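Local coordinates for phosphate-binding protein (Xanthomonas axonopodis pv. citri, PDB 5UB3) that probably serves as a periplasmic solute-binding receptor of the phosphonate-binding family, here with bound chloride, partnered with a diguanylate cyclase, at residues S53-G58 / M71-R76; A79-M84 / R263-L268; S125-P130 / Q273-H278; P243-F248 / T252-L257. All blocks are in the same frame, centred on the assembly; numbering follows the deposited sequence.

How the contacts relate
Contact 2 sits in the middle: its centre lies about 14 Å from that of contact 1, about 16 Å from that of contact 3 and about 17 Å from that of contact 4. Helix 259-277 is the common element of contacts 2 and 3, meeting strand 79-87 near its start and helix 124-136 near its end. Contact 1 reaches contact 3 through a probable hydrogen bond between Gln75 OE1 and Arg276 NH1 (2.9 Å). Strands 79-87 and 251-255 are neighbours, so contacts 2 and 4 are joined by a probable hydrogen bond from Met84 N to Arg255 O (2.7 Å). Contacts 3 and 4 lie on opposite sides of the chain's centre, their own centres about 26 Å apart.

Contact 1. Residues S53-G58 / M71-R76; sequences SYLRRG and MLLEQR
Leu55, in the last turn of helix 48-56, meets Leu73 of helix 67-75, and Arg56 approaches Arg76 just beyond that helix. Ser53 comes first, its CB directed away from 71-76; Arg57 grips its OG side-on, NE at 3.0 Å and NH2 at 2.9 Å both coming to this one oxygen, which lies close to the guanidinium plane. Leu55 follows, its CG set beside the backbone N (chi1 -75°). Its CD1 meets both methyls of Leu73, the closer being CD1 at 3.9 Å, and the two side chains cross at about a right angle. At Arg56 the chain bends at chi3, and NH1 comes no nearer than 4.0 Å to Arg76 O, while Ser52 OG takes its hydrogen bond. Gly58 is the first residue to leave helical angles and forms a Schellman motif, with positive phi and its N bonded to Leu55 O at 2.9 Å. No hydrogen bond crosses between 53-58 and 71-76. The adhesion is therefore mainly the buried leucine pair, with the long approach of Arg56 NH1 to the Arg76 carbonyl at the more exposed margin.

Contact 2. Residues A79-M84 / R263-L268; sequences AHPLLM and RRLQEL
This is a small, buried, wholly apolar contact, where Leu265 of the C-terminal helix 259-277 packs against Pro81 and Met84 of strand 79-87. A single methyl, Leu265 CD1, does the work on the helix side. Met84 reaches it tip to tip, SD lying 3.7 Å from Leu265 CD1; the methionine chain bends at both chi2 and chi3 (-56° and -61°), which folds the sulfur round to that position. Pro81 instead runs alongside in the opposite direction, and its CG comes within 4.0 Å of Leu265 CD1. Leu265 thus sits over two strand residues three apart. The intervening Leu82 and Leu83 form a classic beta bulge opposite Glu214 of strand 209-217, and their side chains pack on helix 222-235. Met71 and Thr67 from helix 67-75, together with Leu257, also touch Leu265. Helix packed on sheet is the basic layering of the alpha/beta lobes of periplasmic binding proteins; here the C-terminal helix packs by Leu265 on strand 79-87, consistent with that layering.

Contact 3. Residues S125-P130 / Q273-H278; sequences SGYLLP and QRVRDH
Val275, near the end of helix 259-277, has the most surface buried here and meets Leu128 and Tyr127 of helix 124-136. Its two methyls divide the task. CG1, held anti to the backbone N (chi1 170°), lies 4.2 Å from Leu128 CD2 and equally 4.2 Å from Tyr127 CE2, so it touches both side chains at once. CG2 turns to the backbone instead and comes to 3.7 Å from Leu128 O, a van der Waals approach to a carbonyl. Both Leu128 and Tyr127 meet the valine obliquely, and the ends of their side chains come closer to it than their first bonds would suggest. The helix itself is irregular: it has a wider, pi-type turn at 125-128 and a kink at Pro130, whose nitrogen has no hydrogen to donate. Around the contact, Leu132 of helix 124-136 also touches Val275, and Leu72 of helix 67-75 packs on Leu128. On another side of helix 124-136, Pro130 rests on Thr95 and Phe97 of strand 92-100 and on Ala180 of strand 178-182.

Contact 4. Residues P243-F248 / T252-L257; sequences PALKRF and TGFRPL
Thr252 OG1 is held by two hydrogen bonds, one with Glu86 OE2 and one with Gly89 N, which tie Thr252 to strand 79-87 and to Gly89 just past it. Thr252 also forms a classic beta bulge with Gly253 opposite Glu86. The CA atoms of Leu245 and Thr252 are 7.0 Å apart, the nearest pair between helix 242-247 and strand 251-255, but the threonine CB is directed away from the helix and the packing falls to Phe254. This ring is reached from two residues. Leu245 CD2 comes to 4.0 Å from Phe254 CE2, the leucine and the ring lying obliquely across one another. Phe248, the residue at which the chain leaves the helix, brings CE2 to 4.2 Å from Phe254 CZ, arriving at the edge of the Phe254 ring near its plane. The two ring planes are turned about 56° to each other, so the approach is neither parallel nor a perpendicular stack. Phe254 carries its CG beside the backbone N (chi1 -66°), and the far end of the ring swings toward the helix. No hydrogen bond crosses between the two segments. The apolar cluster continues outward: Phe254 rests on Leu83 and Thr85 of strand 79-87 and on Leu232 of helix 222-235, while Leu21 and Leu24 of helix 14-28 and Trp62 of strand 62-66 lie against Phe248.

Contact 1. Residues S53-G58 / M71-R76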
loop_
_atom_site.group_PDB
_atom_site.type_symbol
_atom_site.label_atom_id
_atom_site.label_comp_id
_atom_site.label_asym_id
_atom_site.label_seq_id
_atom_site.Cartn_x
_atom_site.Cartn_y
_atom_site.Cartn_z
ATOM N N SER A 53 -8.751 -10.339 9.729
ATOM C CA SER A 53 -9.837 -11.181 10.228
ATOM C C SER A 53 -10.515 -12.028 9.149
ATOM O O SER A 53 -10.699 -13.243 9.332
ATOM C CB SER A 53 -10.875 -10.292 10.952
ATOM O OG SER A 53 -11.872 -11.107 11.504
ATOM N N TYR A 54 -10.855 -11.410 8.020
ATOM C CA TYR A 54 -11.365 -12.155 6.870
ATOM C C TYR A 54 -10.441 -13.248 6.414
ATOM O O TYR A 54 -10.875 -14.391 6.169
ATOM C CB TYR A 54 -11.611 -11.261 5.650
ATOM C CG TYR A 54 -12.771 -10.343 5.715
ATOM C CD1 TYR A 54 -13.855 -10.583 6.556
ATOM C CD2 TYR A 54 -12.813 -9.237 4.895
ATOM C CE1 TYR A 54 -14.950 -9.739 6.577
ATOM C CE2 TYR A 54 -13.885 -8.381 4.921
ATOM C CZ TYR A 54 -14.964 -8.652 5.766
ATOM O OH TYR A 54 -16.036 -7.828 5.802
ATOM N N LEU A 55 -9.175 -12.891 6.251
ATOM C CA LEU A 55 -8.191 -13.873 5.788
ATOM C C LEU A 55 -8.114 -15.043 6.728
ATOM O O LEU A 55 -8.258 -16.167 6.291
ATOM C CB LEU A 55 -6.824 -13.213 5.631
ATOM C CG LEU A 55 -6.745 -12.323 4.370
ATOM C CD1 LEU A 55 -5.517 -11.443 4.532
ATOM C CD2 LEU A 55 -6.623 -13.179 3.089
ATOM N N ARG A 56 -7.943 -14.751 8.019
ATOM C CA ARG A 56 -7.827 -15.774 9.078
ATOM C C ARG A 56 -9.087 -16.652 9.106
ATOM O O ARG A 56 -9.004 -17.842 9.269
ATOM C CB ARG A 56 -7.561 -15.145 10.438
ATOM C CG ARG A 56 -7.608 -16.155 11.583
ATOM C CD ARG A 56 -7.006 -15.605 12.843
ATOM N NE ARG A 56 -7.715 -14.362 13.218
ATOM C CZ ARG A 56 -7.304 -13.124 12.964
ATOM N NH1 ARG A 56 -6.157 -12.922 12.374
ATOM N NH2 ARG A 56 -8.069 -12.061 13.325
ATOM N N ARG A 57 -10.251 -16.064 8.873
ATOM C CA ARG A 57 -11.484 -16.851 8.859
ATOM C C ARG A 57 -11.810 -17.499 7.513
ATOM O O ARG A 57 -12.835 -18.152 7.401
ATOM C CB ARG A 57 -12.634 -15.992 9.348
ATOM C CG ARG A 57 -12.516 -15.650 10.830
ATOM C CD ARG A 57 -13.724 -14.862 11.251
ATOM N NE ARG A 57 -13.594 -13.465 10.866
ATOM C CZ ARG A 57 -14.471 -12.771 10.166
ATOM N NH1 ARG A 57 -15.566 -13.339 9.690
ATOM N NH2 ARG A 57 -14.214 -11.497 9.899
ATOM N N GLY A 58 -10.934 -17.368 6.520
ATOM C CA GLY A 58 -11.190 -17.973 5.186
ATOM C C GLY A 58 -12.244 -17.259 4.351
ATOM O O GLY A 58 -12.777 -17.832 3.443
ATOM N N MET A 71 2.576 -6.770 4.715
ATOM C CA MET A 71 3.289 -7.210 5.876
ATOM C C MET A 71 2.433 -7.090 7.124
ATOM O O MET A 71 2.563 -7.939 7.994
ATOM C CB MET A 71 4.659 -6.514 6.009
ATOM C CG MET A 71 5.592 -6.851 4.850
ATOM S SD MET A 71 5.937 -8.594 4.700
ATOM C CE MET A 71 4.754 -9.190 3.450
ATOM N N LEU A 72 1.535 -6.085 7.195
ATOM C CA LEU A 72 0.573 -6.064 8.304
ATOM C C LEU A 72 -0.206 -7.375 8.325
ATOM O O LEU A 72 -0.435 -7.978 9.396
ATOM C CB LEU A 72 -0.428 -4.915 8.189
ATOM C CG LEU A 72 0.193 -3.550 8.315
ATOM C CD1 LEU A 72 -0.853 -2.485 8.010
ATOM C CD2 LEU A 72 0.710 -3.341 9.703
ATOM N N LEU A 73 -0.625 -7.815 7.147
ATOM C CA LEU A 73 -1.403 -9.042 7.076
ATOM C C LEU A 73 -0.549 -10.252 7.450
ATOM O O LEU A 73 -0.983 -11.081 8.252
ATOM C CB LEU A 73 -2.020 -9.236 5.715
ATOM C CG LEU A 73 -2.905 -8.122 5.174
ATOM C CD1 LEU A 73 -3.259 -8.376 3.716
ATOM C CD2 LEU A 73 -4.140 -7.965 6.041
ATOM N N GLU A 74 0.657 -10.354 6.900
ATOM C CA GLU A 74 1.550 -11.481 7.250
ATOM C C GLU A 74 1.857 -11.498 8.751
ATOM O O GLU A 74 1.865 -12.554 9.359
ATOM C CB GLU A 74 2.856 -11.452 6.459
ATOM C CG GLU A 74 3.638 -12.748 6.558
ATOM C CD GLU A 74 4.884 -12.759 5.716
ATOM O OE1 GLU A 74 5.161 -13.741 5.014
ATOM O OE2 GLU A 74 5.622 -11.811 5.845
ATOM N N GLN A 75 2.081 -10.333 9.341
ATOM C CA GLN A 75 2.426 -10.271 10.779
ATOM C C GLN A 75 1.344 -10.764 11.690
ATOM O O GLN A 75 1.623 -11.391 12.685
ATOM C CB GLN A 75 2.763 -8.863 11.209
ATOM C CG GLN A 75 4.091 -8.421 10.699
ATOM C CD GLN A 75 4.283 -6.925 10.852
ATOM O OE1 GLN A 75 3.459 -6.211 11.482
ATOM N NE2 GLN A 75 5.410 -6.438 10.331
ATOM N N ARG A 76 0.112 -10.450 11.338
ATOM C CA ARG A 76 -1.024 -10.999 12.027
ATOM C C ARG A 76 -1.251 -12.477 11.694
ATOM O O ARG A 76 -2.177 -13.045 12.202
ATOM C CB ARG A 76 -2.273 -10.171 11.747
ATOM C CG ARG A 76 -2.152 -8.747 12.270
ATOM C CD ARG A 76 -3.383 -7.978 11.886
ATOM N NE ARG A 76 -3.472 -6.755 12.654
ATOM C CZ ARG A 76 -3.031 -5.561 12.280
ATOM N NH1 ARG A 76 -2.439 -5.364 11.102
ATOM N NH2 ARG A 76 -3.206 -4.535 13.100
#

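Contact 2. Residues A79-M84 / R263-L268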
loop_
_atom_site.group_PDB
_atom_site.type_symbol
_atom_site.label_atom_id
_atom_site.label_comp_id
_atom_site.label_asym_id
_atom_site.label_seq_id
_atom_site.Cartn_x
_atom_site.Cartn_y
_atom_site.Cartn_z
ATOM N N ALA A 79 -1.845 -14.287 6.171
ATOM C CA ALA A 79 -1.490 -14.388 4.774
ATOM C C ALA A 79 0.035 -14.474 4.512
ATOM O O ALA A 79 0.852 -14.043 5.334
ATOM C CB ALA A 79 -2.061 -13.212 4.060
ATOM N N HIS A 80 0.398 -14.981 3.342
ATOM C CA HIS A 80 1.810 -15.101 2.965
ATOM C C HIS A 80 1.959 -14.732 1.502
ATOM O O HIS A 80 0.995 -14.838 0.748
ATOM C CB HIS A 80 2.352 -16.512 3.263
ATOM C CG HIS A 80 1.562 -17.596 2.598
ATOM N ND1 HIS A 80 0.408 -18.101 3.150
ATOM C CD2 HIS A 80 1.764 -18.283 1.457
ATOM C CE1 HIS A 80 -0.112 -19.011 2.344
ATOM N NE2 HIS A 80 0.698 -19.152 1.320
ATOM N N PRO A 81 3.159 -14.329 1.086
ATOM C CA PRO A 81 3.326 -13.897 -0.298
ATOM C C PRO A 81 3.185 -15.006 -1.341
ATOM O O PRO A 81 3.646 -16.108 -1.104
ATOM C CB PRO A 81 4.752 -13.312 -0.309
ATOM C CG PRO A 81 5.075 -13.008 1.127
ATOM C CD PRO A 81 4.317 -13.972 1.946
ATOM N N LEU A 82 2.541 -14.706 -2.458
ATOM C CA LEU A 82 2.384 -15.614 -3.565
ATOM C C LEU A 82 3.331 -15.220 -4.690
ATOM O O LEU A 82 4.049 -16.080 -5.206
ATOM C CB LEU A 82 0.973 -15.500 -4.110
ATOM C CG LEU A 82 0.622 -16.456 -5.256
ATOM C CD1 LEU A 82 0.215 -17.763 -4.672
ATOM C CD2 LEU A 82 -0.506 -15.871 -6.077
ATOM N N LEU A 83 3.265 -13.946 -5.090
ATOM C CA LEU A 83 3.982 -13.369 -6.237
ATOM C C LEU A 83 4.348 -11.945 -5.920
ATOM O O LEU A 83 3.618 -11.287 -5.201
ATOM C CB LEU A 83 3.108 -13.348 -7.510
ATOM C CG LEU A 83 2.856 -14.686 -8.180
ATOM C CD1 LEU A 83 1.816 -14.579 -9.272
ATOM C CD2 LEU A 83 4.175 -15.277 -8.667
ATOM N N MET A 84 5.495 -11.467 -6.379
ATOM C CA MET A 84 5.798 -10.043 -6.345
ATOM C C MET A 84 5.132 -9.413 -7.552
ATOM O O MET A 84 5.060 -10.012 -8.610
ATOM C CB MET A 84 7.311 -9.750 -6.353
ATOM C CG MET A 84 8.060 -10.374 -5.222
ATOM S SD MET A 84 7.474 -9.956 -3.578
ATOM C CE MET A 84 7.725 -8.159 -3.611
ATOM N N ARG A 263 14.069 -11.183 1.313
ATOM C CA ARG A 263 14.902 -10.375 2.210
ATOM C C ARG A 263 14.323 -8.977 2.288
ATOM O O ARG A 263 14.209 -8.427 3.352
ATOM C CB ARG A 263 16.337 -10.299 1.725
ATOM C CG ARG A 263 17.165 -11.572 1.958
ATOM C CD ARG A 263 18.647 -11.473 1.459
ATOM N NE ARG A 263 18.819 -11.522 -0.006
ATOM C CZ ARG A 263 19.150 -12.599 -0.760
ATOM N NH1 ARG A 263 19.406 -13.831 -0.230
ATOM N NH2 ARG A 263 19.210 -12.459 -2.110
ATOM N N ARG A 264 13.895 -8.434 1.168
ATOM C CA ARG A 264 13.362 -7.077 1.184
ATOM C C ARG A 264 12.045 -7.027 1.903
ATOM O O ARG A 264 11.778 -6.052 2.618
ATOM C CB ARG A 264 13.269 -6.481 -0.205
ATOM C CG ARG A 264 14.651 -6.308 -0.835
ATOM C CD ARG A 264 14.530 -5.750 -2.218
ATOM N NE ARG A 264 14.298 -4.316 -2.204
ATOM C CZ ARG A 264 13.842 -3.630 -3.237
ATOM N NH1 ARG A 264 13.505 -4.246 -4.348
ATOM N NH2 ARG A 264 13.640 -2.313 -3.119
ATOM N N LEU A 265 11.194 -8.030 1.717
ATOM C CA LEU A 265 9.946 -8.081 2.487
ATOM C C LEU A 265 10.186 -8.305 3.949
ATOM O O LEU A 265 9.500 -7.730 4.788
ATOM C CB LEU A 265 8.996 -9.149 1.951
ATOM C CG LEU A 265 8.403 -8.801 0.591
ATOM C CD1 LEU A 265 7.517 -10.009 0.163
ATOM C CD2 LEU A 265 7.580 -7.529 0.622
ATOM N N GLN A 266 11.177 -9.135 4.273
ATOM C CA GLN A 266 11.532 -9.353 5.669
ATOM C C GLN A 266 12.025 -8.020 6.338
ATOM O O GLN A 266 11.620 -7.695 7.472
ATOM C CB GLN A 266 12.538 -10.507 5.751
ATOM C CG GLN A 266 12.778 -11.046 7.135
ATOM C CD GLN A 266 13.519 -10.036 7.985
ATOM O OE1 GLN A 266 14.586 -9.578 7.602
ATOM N NE2 GLN A 266 12.939 -9.647 9.121
ATOM N N GLU A 267 12.837 -7.244 5.635
ATOM C CA GLU A 267 13.328 -5.957 6.205
ATOM C C GLU A 267 12.169 -4.976 6.377
ATOM O O GLU A 267 12.064 -4.283 7.386
ATOM C CB GLU A 267 14.357 -5.339 5.328
ATOM C CG GLU A 267 15.646 -6.108 5.417
ATOM C CD GLU A 267 16.663 -5.697 4.359
ATOM O OE1 GLU A 267 16.384 -4.774 3.564
ATOM O OE2 GLU A 267 17.752 -6.320 4.334
ATOM N N LEU A 268 11.299 -4.948 5.376
ATOM C CA LEU A 268 10.129 -4.098 5.440
ATOM C C LEU A 268 9.238 -4.551 6.556
ATOM O O LEU A 268 8.796 -3.734 7.382
ATOM C CB LEU A 268 9.394 -4.089 4.111
ATOM C CG LEU A 268 8.014 -3.430 4.112
ATOM C CD1 LEU A 268 8.087 -1.980 4.556
ATOM C CD2 LEU A 268 7.453 -3.517 2.719
#

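Contact 3. Residues S125-P130 / Q273-H278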
loop_
_atom_site.group_PDB
_atom_site.type_symbol
_atom_site.label_atom_id
_atom_site.label_comp_id
_atom_site.label_asym_id
_atom_site.label_seq_id
_atom_site.Cartn_x
_atom_site.Cartn_y
_atom_site.Cartn_z
ATOM N N SER A 125 3.223 3.822 1.694
ATOM C CA SER A 125 4.000 4.977 1.370
ATOM C C SER A 125 3.488 6.201 2.103
ATOM O O SER A 125 4.165 7.229 2.131
ATOM C CB SER A 125 3.980 5.225 -0.142
ATOM O OG SER A 125 2.652 5.535 -0.614
ATOM N N GLY A 126 2.261 6.126 2.629
ATOM C CA GLY A 126 1.628 7.277 3.274
ATOM C C GLY A 126 1.436 7.131 4.760
ATOM O O GLY A 126 0.825 8.011 5.398
ATOM N N TYR A 127 1.972 6.067 5.345
ATOM C CA TYR A 127 1.982 5.929 6.804
ATOM C C TYR A 127 3.166 5.127 7.268
ATOM O O TYR A 127 4.005 5.584 8.038
ATOM C CB TYR A 127 0.654 5.292 7.328
ATOM C CG TYR A 127 0.617 5.113 8.775
ATOM C CD1 TYR A 127 0.392 6.195 9.620
ATOM C CD2 TYR A 127 0.836 3.873 9.350
ATOM C CE1 TYR A 127 0.339 6.023 10.994
ATOM C CE2 TYR A 127 0.797 3.694 10.698
ATOM C CZ TYR A 127 0.567 4.764 11.523
ATOM O OH TYR A 127 0.557 4.571 12.864
ATOM N N LEU A 128 3.251 3.909 6.797
ATOM C CA LEU A 128 4.236 2.982 7.372
ATOM C C LEU A 128 5.598 3.463 7.073
ATOM O O LEU A 128 6.397 3.602 7.971
ATOM C CB LEU A 128 4.014 1.552 6.871
ATOM C CG LEU A 128 2.707 0.939 7.373
ATOM C CD1 LEU A 128 2.271 -0.292 6.551
ATOM C CD2 LEU A 128 2.653 0.639 8.867
ATOM N N LEU A 129 5.915 3.689 5.807
ATOM C CA LEU A 129 7.260 4.152 5.435
ATOM C C LEU A 129 7.637 5.467 6.042
ATOM O O LEU A 129 8.712 5.565 6.616
ATOM C CB LEU A 129 7.504 4.192 3.931
ATOM C CG LEU A 129 7.366 2.821 3.249
ATOM C CD1 LEU A 129 7.772 2.985 1.776
ATOM C CD2 LEU A 129 8.218 1.759 3.917
ATOM N N PRO A 130 6.758 6.485 5.933
ATOM C CA PRO A 130 7.201 7.722 6.587
ATOM C C PRO A 130 7.368 7.602 8.115
ATOM O O PRO A 130 8.287 8.207 8.660
ATOM C CB PRO A 130 6.104 8.727 6.255
ATOM C CG PRO A 130 4.930 7.934 5.766
ATOM C CD PRO A 130 5.554 6.694 5.120
ATOM N N GLN A 273 6.831 -3.745 11.774
ATOM C CA GLN A 273 6.596 -4.219 13.140
ATOM C C GLN A 273 7.058 -3.151 14.105
ATOM O O GLN A 273 6.440 -2.906 15.111
ATOM C CB GLN A 273 7.355 -5.537 13.447
ATOM C CG GLN A 273 7.076 -6.114 14.821
ATOM C CD GLN A 273 5.609 -6.476 14.967
ATOM O OE1 GLN A 273 4.830 -5.825 15.704
ATOM N NE2 GLN A 273 5.213 -7.443 14.199
ATOM N N ARG A 274 8.165 -2.533 13.786
ATOM C CA ARG A 274 8.700 -1.480 14.655
ATOM C C ARG A 274 7.755 -0.316 14.742
ATOM O O ARG A 274 7.544 0.256 15.836
ATOM C CB ARG A 274 10.030 -1.030 14.119
ATOM C CG ARG A 274 10.710 0.011 14.963
ATOM C CD ARG A 274 11.979 0.468 14.269
ATOM N NE ARG A 274 12.697 1.433 15.069
ATOM C CZ ARG A 274 13.864 1.983 14.735
ATOM N NH1 ARG A 274 14.494 1.705 13.590
ATOM N NH2 ARG A 274 14.395 2.824 15.569
ATOM N N VAL A 275 7.186 0.072 13.599
ATOM C CA VAL A 275 6.175 1.135 13.596
ATOM C C VAL A 275 4.989 0.729 14.496
ATOM O O VAL A 275 4.481 1.502 15.338
ATOM C CB VAL A 275 5.691 1.459 12.171
ATOM C CG1 VAL A 275 4.465 2.395 12.224
ATOM C CG2 VAL A 275 6.801 2.121 11.379
ATOM N N ARG A 276 4.569 -0.509 14.312
ATOM C CA ARG A 276 3.451 -1.013 15.076
ATOM C C ARG A 276 3.751 -1.073 16.571
ATOM O O ARG A 276 2.900 -0.761 17.393
ATOM C CB ARG A 276 3.084 -2.350 14.576
ATOM C CG ARG A 276 2.345 -2.285 13.261
ATOM C CD ARG A 276 1.974 -3.688 12.890
ATOM N NE ARG A 276 0.901 -4.159 13.771
ATOM C CZ ARG A 276 0.674 -5.429 14.065
ATOM N NH1 ARG A 276 1.395 -6.409 13.516
ATOM N NH2 ARG A 276 -0.329 -5.726 14.897
ATOM N N ASP A 277 4.958 -1.492 16.901
ATOM C CA ASP A 277 5.385 -1.607 18.292
ATOM C C ASP A 277 5.493 -0.208 18.936
ATOM O O ASP A 277 5.162 -0.063 20.098
ATOM C CB ASP A 277 6.663 -2.432 18.364
ATOM C CG ASP A 277 6.407 -3.899 18.120
ATOM O OD1 ASP A 277 5.222 -4.315 18.162
ATOM O OD2 ASP A 277 7.371 -4.648 17.905
ATOM N N HIS A 278 5.831 0.828 18.173
ATOM C CA HIS A 278 6.172 2.146 18.748
ATOM C C HIS A 278 5.183 3.228 18.323
ATOM O O HIS A 278 5.580 4.357 18.070
ATOM C CB HIS A 278 7.668 2.484 18.464
ATOM C CG HIS A 278 8.629 1.410 18.940
ATOM N ND1 HIS A 278 9.035 1.294 20.258
ATOM C CD2 HIS A 278 9.214 0.367 18.286
ATOM C CE1 HIS A 278 9.841 0.253 20.387
ATOM N NE2 HIS A 278 9.963 -0.329 19.207
#

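Contact 4. Residues P243-F248 / T252-L257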
loop_
_atom_site.group_PDB
_atom_site.type_symbol
_atom_site.label_atom_id
_atom_site.label_comp_id
_atom_site.label_asym_id
_atom_site.label_seq_id
_atom_site.Cartn_x
_atom_site.Cartn_y
_atom_site.Cartn_z
ATOM N N PRO A 243 -6.714 -6.234 -20.830
ATOM C CA PRO A 243 -7.609 -5.280 -20.177
ATOM C C PRO A 243 -7.758 -5.512 -18.677
ATOM O O PRO A 243 -7.748 -4.566 -17.884
ATOM C CB PRO A 243 -8.936 -5.526 -20.897
ATOM C CG PRO A 243 -8.463 -5.872 -22.280
ATOM C CD PRO A 243 -7.315 -6.782 -22.057
ATOM N N ALA A 244 -7.899 -6.770 -18.290
ATOM C CA ALA A 244 -8.069 -7.120 -16.860
ATOM C C ALA A 244 -6.869 -6.653 -16.028
ATOM O O ALA A 244 -7.035 -6.143 -14.932
ATOM C CB ALA A 244 -8.263 -8.629 -16.701
ATOM N N LEU A 245 -5.664 -6.785 -16.569
ATOM C CA LEU A 245 -4.501 -6.400 -15.793
ATOM C C LEU A 245 -4.368 -4.887 -15.707
ATOM O O LEU A 245 -3.904 -4.357 -14.683
ATOM C CB LEU A 245 -3.256 -7.040 -16.337
ATOM C CG LEU A 245 -3.199 -8.511 -15.981
ATOM C CD1 LEU A 245 -2.108 -9.191 -16.824
ATOM C CD2 LEU A 245 -2.969 -8.688 -14.482
ATOM N N LYS A 246 -4.826 -4.192 -16.745
ATOM C CA LYS A 246 -4.791 -2.715 -16.763
ATOM C C LYS A 246 -5.664 -2.192 -15.629
ATOM O O LYS A 246 -5.252 -1.330 -14.819
ATOM C CB LYS A 246 -5.217 -2.201 -18.163
ATOM C CG LYS A 246 -5.491 -0.694 -18.316
ATOM C CD LYS A 246 -4.396 0.207 -17.738
ATOM C CE LYS A 246 -3.133 0.251 -18.611
ATOM N NZ LYS A 246 -3.255 1.116 -19.811
ATOM N N ARG A 247 -6.838 -2.806 -15.523
ATOM C CA ARG A 247 -7.817 -2.464 -14.491
ATOM C C ARG A 247 -7.312 -2.819 -13.065
ATOM O O ARG A 247 -7.668 -2.180 -12.060
ATOM C CB ARG A 247 -9.099 -3.266 -14.777
ATOM C CG ARG A 247 -9.820 -2.967 -16.114
ATOM C CD ARG A 247 -10.768 -1.777 -16.147
ATOM N NE ARG A 247 -11.086 -1.204 -14.844
ATOM C CZ ARG A 247 -11.775 -0.073 -14.658
ATOM N NH1 ARG A 247 -11.986 0.367 -13.418
ATOM N NH2 ARG A 247 -12.278 0.603 -15.687
ATOM N N PHE A 248 -6.487 -3.873 -13.007
ATOM C CA PHE A 248 -5.926 -4.381 -11.780
ATOM C C PHE A 248 -4.706 -3.533 -11.375
ATOM O O PHE A 248 -3.602 -4.034 -11.313
ATOM C CB PHE A 248 -5.579 -5.864 -11.985
ATOM C CG PHE A 248 -5.386 -6.661 -10.730
ATOM C CD1 PHE A 248 -6.438 -6.939 -9.910
ATOM C CD2 PHE A 248 -4.165 -7.218 -10.424
ATOM C CE1 PHE A 248 -6.275 -7.749 -8.799
ATOM C CE2 PHE A 248 -3.987 -8.035 -9.318
ATOM C CZ PHE A 248 -5.035 -8.261 -8.482
ATOM N N THR A 252 1.599 -4.793 -14.529
ATOM C CA THR A 252 2.385 -4.957 -15.752
ATOM C C THR A 252 3.276 -6.172 -15.618
ATOM O O THR A 252 3.994 -6.537 -16.558
ATOM C CB THR A 252 3.263 -3.733 -16.017
ATOM O OG1 THR A 252 3.957 -3.368 -14.815
ATOM C CG2 THR A 252 2.434 -2.539 -16.495
ATOM N N GLY A 253 3.265 -6.798 -14.450
ATOM C CA GLY A 253 4.116 -7.939 -14.230
ATOM C C GLY A 253 3.857 -8.636 -12.926
ATOM O O GLY A 253 3.469 -8.021 -11.947
ATOM N N PHE A 254 4.129 -9.930 -12.908
ATOM C CA PHE A 254 4.229 -10.667 -11.658
ATOM C C PHE A 254 5.481 -11.452 -11.709
ATOM O O PHE A 254 5.932 -11.901 -12.805
ATOM C CB PHE A 254 3.128 -11.718 -11.504
ATOM C CG PHE A 254 1.756 -11.170 -11.379
ATOM C CD1 PHE A 254 1.352 -10.538 -10.204
ATOM C CD2 PHE A 254 0.844 -11.323 -12.427
ATOM C CE1 PHE A 254 0.063 -10.074 -10.070
ATOM C CE2 PHE A 254 -0.421 -10.786 -12.307
ATOM C CZ PHE A 254 -0.815 -10.166 -11.136
ATOM N N ARG A 255 6.047 -11.723 -10.553
ATOM C CA ARG A 255 7.149 -12.595 -10.573
ATOM C C ARG A 255 7.307 -13.407 -9.291
ATOM O O ARG A 255 6.739 -13.049 -8.231
ATOM C CB ARG A 255 8.390 -11.820 -11.004
ATOM C CG ARG A 255 9.025 -11.016 -9.960
ATOM C CD ARG A 255 10.078 -9.998 -10.495
ATOM N NE ARG A 255 10.517 -9.454 -9.202
ATOM C CZ ARG A 255 9.973 -8.438 -8.509
ATOM N NH1 ARG A 255 9.000 -7.626 -9.008
ATOM N NH2 ARG A 255 10.462 -8.221 -7.279
ATOM N N PRO A 256 7.968 -14.574 -9.416
ATOM C CA PRO A 256 8.131 -15.422 -8.283
ATOM C C PRO A 256 8.924 -14.701 -7.187
ATOM O O PRO A 256 9.782 -13.838 -7.466
ATOM C CB PRO A 256 8.993 -16.572 -8.826
ATOM C CG PRO A 256 8.821 -16.550 -10.265
ATOM C CD PRO A 256 8.586 -15.140 -10.633
ATOM N N LEU A 257 8.649 -15.067 -5.974
ATOM C CA LEU A 257 9.463 -14.630 -4.898
ATOM C C LEU A 257 10.813 -15.301 -5.072
ATOM O O LEU A 257 10.924 -16.385 -5.658
ATOM C CB LEU A 257 8.883 -14.986 -3.557
ATOM C CG LEU A 257 7.887 -13.835 -3.175
ATOM C CD1 LEU A 257 6.493 -14.169 -3.626
ATOM C CD2 LEU A 257 7.916 -13.551 -1.716
#